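DNA sulfur modification protein DndE (Escherichia coli, PDB 4LRV) takes part in DNA phosphorothioation, the modification of DNA by sulfur, probably as a DNA-binding component of that system. Local coordinates at residues R11-Q16 / A96-G101; K19-G22 / T27-I30. All blocks are in the same frame, centred on the assembly; numbering follows the deposited sequence.

Contact 1: residues R11-Q16 / A96-G101; sequences RQTEDQ and AHVEDG
Helix segments 11-16 and 96-101 cross at 44° with their axes 9.7 Å apart at closest approach, and the backbones come nearest at Thr13 and Glu99, whose CA atoms are 5.4 Å apart. Thr13 wedges into the interface with both its branches. Its CG2 meets Val98 CG1 at 3.9 Å, while OG1 lies against the root of the glutamate, 3.2 Å from Glu99 CB. That hydroxyl is hydrogen-bonded to Ser10 OG. The order strand 6-7, helix 11-23, helix 28-40 is consistent with the ribbon-helix-helix plan expected of the Met-repressor clan; helix 87-103 packs on this unit, Val98 also resting on Ala32 and Phe36. Gln12 and Glu99 both run out as extended chains, Glu99 CG anti to its own N (chi1 171°), and bring Gln12 OE1 to 2.8 Å from Glu99 OE2, amide and carboxylate planes 51° apart. No hydrogen bond joins these two oxygens, both acceptors as they stand; Lys53 NZ hydrogen-bonds the amide oxygen and makes a long, weak ion pair with the carboxylate, which probably eases their repulsion. In place of Glu99, an alanine would probably leave Lys53 without this weak charge partner and open a gap beside Thr13 OG1 and the Gln12 amide oxygen.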
ATOM      1  N   ARG A  11     -25.103   6.625  11.958  1.00 17.32           N
ATOM      2  CA  ARG A  11     -24.216   7.245  12.915  1.00 18.49           C
ATOM      3  C   ARG A  11     -23.603   6.155  13.791  1.00 18.89           C
ATOM      4  O   ARG A  11     -22.374   6.095  13.955  1.00 19.25           O
ATOM      5  CB  ARG A  11     -24.979   8.277  13.752  1.00 19.00           C
ATOM      6  CG  ARG A  11     -24.179   8.899  14.884  1.00 19.79           C
ATOM      7  CD  ARG A  11     -23.139   9.877  14.375  1.00 20.72           C
ATOM      8  NE  ARG A  11     -22.433  10.495  15.488  1.00 20.77           N
ATOM      9  CZ  ARG A  11     -21.148  10.307  15.780  1.00 21.65           C
ATOM     10  NH1 ARG A  11     -20.386   9.519  15.019  1.00 20.87           N
ATOM     11  NH2 ARG A  11     -20.619  10.925  16.839  1.00 21.79           N
ATOM     12  N   GLN A  12     -24.458   5.277  14.312  1.00 19.09           N
ATOM     13  CA  GLN A  12     -24.021   4.160  15.142  1.00 20.05           C
ATOM     14  C   GLN A  12     -22.841   3.445  14.479  1.00 19.85           C
ATOM     15  O   GLN A  12     -21.791   3.257  15.109  1.00 20.48           O
ATOM     16  CB  GLN A  12     -25.185   3.192  15.391  1.00 20.82           C
ATOM     17  CG  GLN A  12     -24.836   1.970  16.240  1.00 24.54           C
ATOM     18  CD  GLN A  12     -26.033   1.041  16.471  1.00 29.63           C
ATOM     19  OE1 GLN A  12     -26.338   0.179  15.645  1.00 31.41           O
ATOM     20  NE2 GLN A  12     -26.712   1.214  17.606  1.00 30.80           N
ATOM     21  N   THR A  13     -23.009   3.074  13.205  1.00 18.49           N
ATOM     22  CA  THR A  13     -21.968   2.373  12.447  1.00 17.13           C
ATOM     23  C   THR A  13     -20.688   3.188  12.235  1.00 16.49           C
ATOM     24  O   THR A  13     -19.596   2.669  12.444  1.00 15.98           O
ATOM     25  CB  THR A  13     -22.493   1.910  11.079  1.00 16.95           C
ATOM     26  OG1 THR A  13     -23.487   0.902  11.280  1.00 17.04           O
ATOM     27  CG2 THR A  13     -21.353   1.344  10.197  1.00 16.09           C
ATOM     28  N   GLU A  14     -20.827   4.445  11.806  1.00 16.12           N
ATOM     29  CA  GLU A  14     -19.670   5.301  11.550  1.00 16.05           C
ATOM     30  C   GLU A  14     -18.777   5.358  12.779  1.00 16.49           C
ATOM     31  O   GLU A  14     -17.557   5.215  12.680  1.00 15.83           O
ATOM     32  CB  GLU A  14     -20.085   6.716  11.144  1.00 15.86           C
ATOM     33  CG  GLU A  14     -20.054   6.965   9.638  1.00 17.66           C
ATOM     34  CD  GLU A  14     -20.178   8.452   9.263  1.00 19.82           C
ATOM     35  OE1 GLU A  14     -20.436   9.288  10.166  1.00 19.34           O
ATOM     36  OE2 GLU A  14     -20.001   8.780   8.057  1.00 20.47           O
ATOM     37  N   ASP A  15     -19.410   5.548  13.935  1.00 17.39           N
ATOM     38  CA  ASP A  15     -18.712   5.635  15.203  1.00 18.38           C
ATOM     39  C   ASP A  15     -17.903   4.378  15.531  1.00 17.40           C
ATOM     40  O   ASP A  15     -16.787   4.473  16.035  1.00 16.82           O
ATOM     41  CB  ASP A  15     -19.708   5.956  16.320  1.00 19.66           C
ATOM     42  CG  ASP A  15     -19.027   6.243  17.626  1.00 23.06           C
ATOM     43  OD1 ASP A  15     -17.856   6.705  17.617  1.00 24.54           O
ATOM     44  OD2 ASP A  15     -19.669   6.001  18.669  1.00 27.69           O
ATOM     45  N   GLN A  16     -18.455   3.206  15.231  1.00 17.13           N
ATOM     46  CA  GLN A  16     -17.716   1.952  15.418  1.00 16.95           C
ATOM     47  C   GLN A  16     -16.593   1.788  14.399  1.00 16.07           C
ATOM     48  O   GLN A  16     -15.542   1.246  14.717  1.00 16.41           O
ATOM     49  CB  GLN A  16     -18.641   0.750  15.350  1.00 17.65           C
ATOM     50  CG  GLN A  16     -19.703   0.688  16.433  1.00 20.54           C
ATOM     51  CD  GLN A  16     -20.637  -0.470  16.202  1.00 24.19           C
ATOM     52  OE1 GLN A  16     -21.712  -0.313  15.607  1.00 25.15           O
ATOM     53  NE2 GLN A  16     -20.218  -1.656  16.631  1.00 25.37           N
ATOM     54  N   ALA A  96     -27.010  -2.333   6.736  1.00 12.40           N
ATOM     55  CA  ALA A  96     -27.294  -3.286   7.792  1.00 12.62           C
ATOM     56  C   ALA A  96     -26.168  -4.320   7.903  1.00 13.28           C
ATOM     57  O   ALA A  96     -25.745  -4.660   9.013  1.00 13.50           O
ATOM     58  CB  ALA A  96     -28.637  -3.964   7.558  1.00 12.34           C
ATOM     59  N   HIS A  97     -25.688  -4.804   6.755  1.00 12.88           N
ATOM     60  CA  HIS A  97     -24.569  -5.724   6.713  1.00 12.93           C
ATOM     61  C   HIS A  97     -23.261  -5.126   7.223  1.00 13.12           C
ATOM     62  O   HIS A  97     -22.484  -5.813   7.873  1.00 13.02           O
ATOM     63  CB  HIS A  97     -24.374  -6.296   5.305  1.00 12.89           C
ATOM     64  CG  HIS A  97     -25.139  -7.557   5.062  1.00 12.45           C
ATOM     65  ND1 HIS A  97     -26.137  -7.655   4.113  1.00 11.51           N
ATOM     66  CD2 HIS A  97     -25.074  -8.763   5.671  1.00 11.64           C
ATOM     67  CE1 HIS A  97     -26.638  -8.876   4.136  1.00 11.70           C
ATOM     68  NE2 HIS A  97     -26.012  -9.568   5.072  1.00 12.27           N
ATOM     69  N   VAL A  98     -23.007  -3.854   6.935  1.00 13.46           N
ATOM     70  CA  VAL A  98     -21.791  -3.229   7.455  1.00 13.70           C
ATOM     71  C   VAL A  98     -21.870  -3.146   8.979  1.00 14.11           C
ATOM     72  O   VAL A  98     -20.910  -3.494   9.675  1.00 13.80           O
ATOM     73  CB  VAL A  98     -21.488  -1.862   6.797  1.00 13.40           C
ATOM     74  CG1 VAL A  98     -20.270  -1.232   7.433  1.00 13.33           C
ATOM     75  CG2 VAL A  98     -21.229  -2.048   5.317  1.00 13.20           C
ATOM     76  N   GLU A  99     -23.037  -2.740   9.481  1.00 14.61           N
ATOM     77  CA  GLU A  99     -23.288  -2.651  10.924  1.00 15.80           C
ATOM     78  C   GLU A  99     -23.130  -4.002  11.606  1.00 15.75           C
ATOM     79  O   GLU A  99     -22.445  -4.112  12.625  1.00 16.01           O
ATOM     80  CB  GLU A  99     -24.688  -2.088  11.194  1.00 16.29           C
ATOM     81  CG  GLU A  99     -25.161  -2.142  12.634  1.00 19.24           C
ATOM     82  CD  GLU A  99     -26.681  -1.962  12.759  1.00 24.55           C
ATOM     83  OE1 GLU A  99     -27.385  -1.984  11.711  1.00 26.21           O
ATOM     84  OE2 GLU A  99     -27.181  -1.795  13.902  1.00 25.97           O
ATOM     85  N   ASP A 100     -23.762  -5.028  11.045  1.00 15.62           N
ATOM     86  CA  ASP A 100     -23.693  -6.369  11.621  1.00 15.52           C
ATOM     87  C   ASP A 100     -22.243  -6.864  11.660  1.00 15.80           C
ATOM     88  O   ASP A 100     -21.739  -7.226  12.712  1.00 15.27           O
ATOM     89  CB  ASP A 100     -24.587  -7.328  10.841  1.00 15.56           C
ATOM     90  CG  ASP A 100     -24.477  -8.747  11.336  1.00 16.48           C
ATOM     91  OD1 ASP A 100     -25.042  -9.037  12.415  1.00 17.96           O
ATOM     92  OD2 ASP A 100     -23.819  -9.568  10.652  1.00 16.66           O
ATOM     93  N   GLY A 101     -21.577  -6.844  10.502  1.00 16.80           N
ATOM     94  CA  GLY A 101     -20.146  -7.150  10.399  1.00 17.52           C
ATOM     95  C   GLY A 101     -19.250  -6.455  11.421  1.00 18.25           C
ATOM     96  O   GLY A 101     -18.389  -7.095  12.023  1.00 18.49           O
TER

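Contact 2: residues K19-G22 / T27-I30; sequences KLKG and TPNI
Segments 19-22 and 27-30 face each other across a short connection, the end of one helix against the start of the next, with Lys21 CA and Thr27 CA 5.6 Å apart. Lys21 carries the first segment's share of the contact. With CG anti to the backbone N (chi1 169°) and the chain fully extended, the lysine brings its CD to the CD corner of the Pro28 ring, 4.2 Å between Lys21 CD and Pro28 CD, the two side chains crossing at a slant. This is a loose apolar touch. Further out, Lys21 NZ merely passes the Thr27 methyl, 4.4 Å from Thr27 CG2; the charged end is held by the carbonyl oxygen of Gly25 of the second subunit, to which NZ donates a hydrogen bond.

Thr27 occupies the N-cap position of helix 28-40. Its hydroxyl, OG1, donates to Asn29 OD1 at 3.0 Å, meeting that oxygen almost head-on (172° at the C=O), and Ile30 N makes a weak bond to Thr27 O. Asn29 in turn gives its ND2 to Thr65 O, so the amide is gripped at both ends and its rotation is fixed. Pro28, which has no N-H to offer, suits the first turn of a helix. A short connection between two consecutive helices, with a threonine at the N-cap position of the second and Gly25 and Ile26 of the second subunit packed against it, is consistent with the helical pair of the ribbon-helix-helix plan.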
ATOM      1  N   LYS A  19     -13.590   3.749  15.721  1.00 17.53           N
ATOM      2  CA  LYS A  19     -12.908   3.162  16.874  1.00 17.63           C
ATOM      3  C   LYS A  19     -12.002   2.041  16.440  1.00 17.50           C
ATOM      4  O   LYS A  19     -10.916   1.890  16.970  1.00 17.47           O
ATOM      5  CB  LYS A  19     -13.904   2.647  17.906  1.00 17.55           C
ATOM      6  CG  LYS A  19     -14.657   3.749  18.605  1.00 18.69           C
ATOM      7  CD  LYS A  19     -15.758   3.187  19.479  1.00 20.64           C
ATOM      8  CE  LYS A  19     -16.758   4.264  19.822  1.00 22.21           C
ATOM      9  NZ  LYS A  19     -17.098   4.236  21.263  1.00 23.42           N
ATOM     10  N   LEU A  20     -12.463   1.255  15.474  1.00 17.79           N
ATOM     11  CA  LEU A  20     -11.635   0.223  14.872  1.00 17.83           C
ATOM     12  C   LEU A  20     -10.386   0.860  14.274  1.00 17.42           C
ATOM     13  O   LEU A  20      -9.288   0.354  14.444  1.00 17.04           O
ATOM     14  CB  LEU A  20     -12.411  -0.533  13.794  1.00 18.08           C
ATOM     15  CG  LEU A  20     -11.613  -1.597  13.035  1.00 18.24           C
ATOM     16  CD1 LEU A  20     -11.212  -2.717  13.990  1.00 18.23           C
ATOM     17  CD2 LEU A  20     -12.394  -2.132  11.841  1.00 15.97           C
ATOM     18  N   LYS A  21     -10.556   1.985  13.586  1.00 17.30           N
ATOM     19  CA  LYS A  21      -9.403   2.722  13.099  1.00 17.41           C
ATOM     20  C   LYS A  21      -8.483   3.146  14.248  1.00 17.67           C
ATOM     21  O   LYS A  21      -7.268   3.168  14.095  1.00 17.57           O
ATOM     22  CB  LYS A  21      -9.819   3.958  12.316  1.00 17.20           C
ATOM     23  CG  LYS A  21      -8.637   4.840  12.039  1.00 18.52           C
ATOM     24  CD  LYS A  21      -8.948   5.968  11.119  1.00 21.24           C
ATOM     25  CE  LYS A  21      -7.659   6.413  10.423  1.00 22.31           C
ATOM     26  NZ  LYS A  21      -7.971   7.423   9.370  1.00 22.71           N
ATOM     27  N   GLY A  22      -9.074   3.501  15.386  1.00 17.73           N
ATOM     28  CA  GLY A  22      -8.313   3.907  16.547  1.00 17.94           C
ATOM     29  C   GLY A  22      -7.311   2.867  16.975  1.00 18.65           C
ATOM     30  O   GLY A  22      -6.146   3.195  17.198  1.00 18.38           O
ATOM     31  N   THR A  27      -8.702   2.064   7.848  1.00 16.20           N
ATOM     32  CA  THR A  27      -9.507   3.232   7.508  1.00 16.09           C
ATOM     33  C   THR A  27     -10.975   2.850   7.378  1.00 15.48           C
ATOM     34  O   THR A  27     -11.288   1.748   6.930  1.00 15.81           O
ATOM     35  CB  THR A  27      -9.060   3.806   6.182  1.00 16.01           C
ATOM     36  OG1 THR A  27      -9.161   2.783   5.189  1.00 17.67           O
ATOM     37  CG2 THR A  27      -7.628   4.262   6.271  1.00 16.30           C
ATOM     38  N   PRO A  28     -11.882   3.769   7.739  1.00 14.90           N
ATOM     39  CA  PRO A  28     -13.320   3.454   7.792  1.00 14.17           C
ATOM     40  C   PRO A  28     -13.863   2.796   6.518  1.00 14.28           C
ATOM     41  O   PRO A  28     -14.615   1.826   6.601  1.00 15.03           O
ATOM     42  CB  PRO A  28     -13.977   4.817   8.018  1.00 13.58           C
ATOM     43  CG  PRO A  28     -12.905   5.679   8.599  1.00 14.31           C
ATOM     44  CD  PRO A  28     -11.618   5.201   7.985  1.00 14.75           C
ATOM     45  N   ASN A  29     -13.474   3.283   5.349  1.00 14.17           N
ATOM     46  CA  ASN A  29     -13.994   2.693   4.117  1.00 14.30           C
ATOM     47  C   ASN A  29     -13.532   1.247   3.853  1.00 13.98           C
ATOM     48  O   ASN A  29     -14.294   0.440   3.316  1.00 13.91           O
ATOM     49  CB  ASN A  29     -13.763   3.608   2.903  1.00 14.34           C
ATOM     50  CG  ASN A  29     -12.302   3.728   2.516  1.00 15.25           C
ATOM     51  OD1 ASN A  29     -11.401   3.571   3.343  1.00 16.38           O
ATOM     52  ND2 ASN A  29     -12.060   4.017   1.238  1.00 15.87           N
ATOM     53  N   ILE A  30     -12.294   0.931   4.231  1.00 13.71           N
ATOM     54  CA  ILE A  30     -11.781  -0.430   4.098  1.00 13.77           C
ATOM     55  C   ILE A  30     -12.442  -1.345   5.123  1.00 13.65           C
ATOM     56  O   ILE A  30     -12.680  -2.515   4.849  1.00 13.57           O
ATOM     57  CB  ILE A  30     -10.235  -0.500   4.252  1.00 13.91           C
ATOM     58  CG1 ILE A  30      -9.541   0.057   2.999  1.00 14.85           C
ATOM     59  CG2 ILE A  30      -9.785  -1.939   4.503  1.00 13.03           C
ATOM     60  CD1 ILE A  30      -8.034   0.294   3.160  1.00 15.47           C
TER

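Helix 11-23 joins the two contacts: contact 1 uses its beginning and contact 2 its end, and their centres lie about 11 Å apart. Contact 1 is the more buried of the two, its centre about 7 Å from that of the chain, against about 13 Å for contact 2, which lies at the surface. Helix 28-40 relates them further: contact 2 includes its first residues, and the same helix, further along, also lies against helix 87-103 of contact 1. Both contacts also touch the second subunit, Arg11 packing on its Tyr23 and Glu14 on its Thr24, beside the part of the turn that meets Lys21 and Pro28.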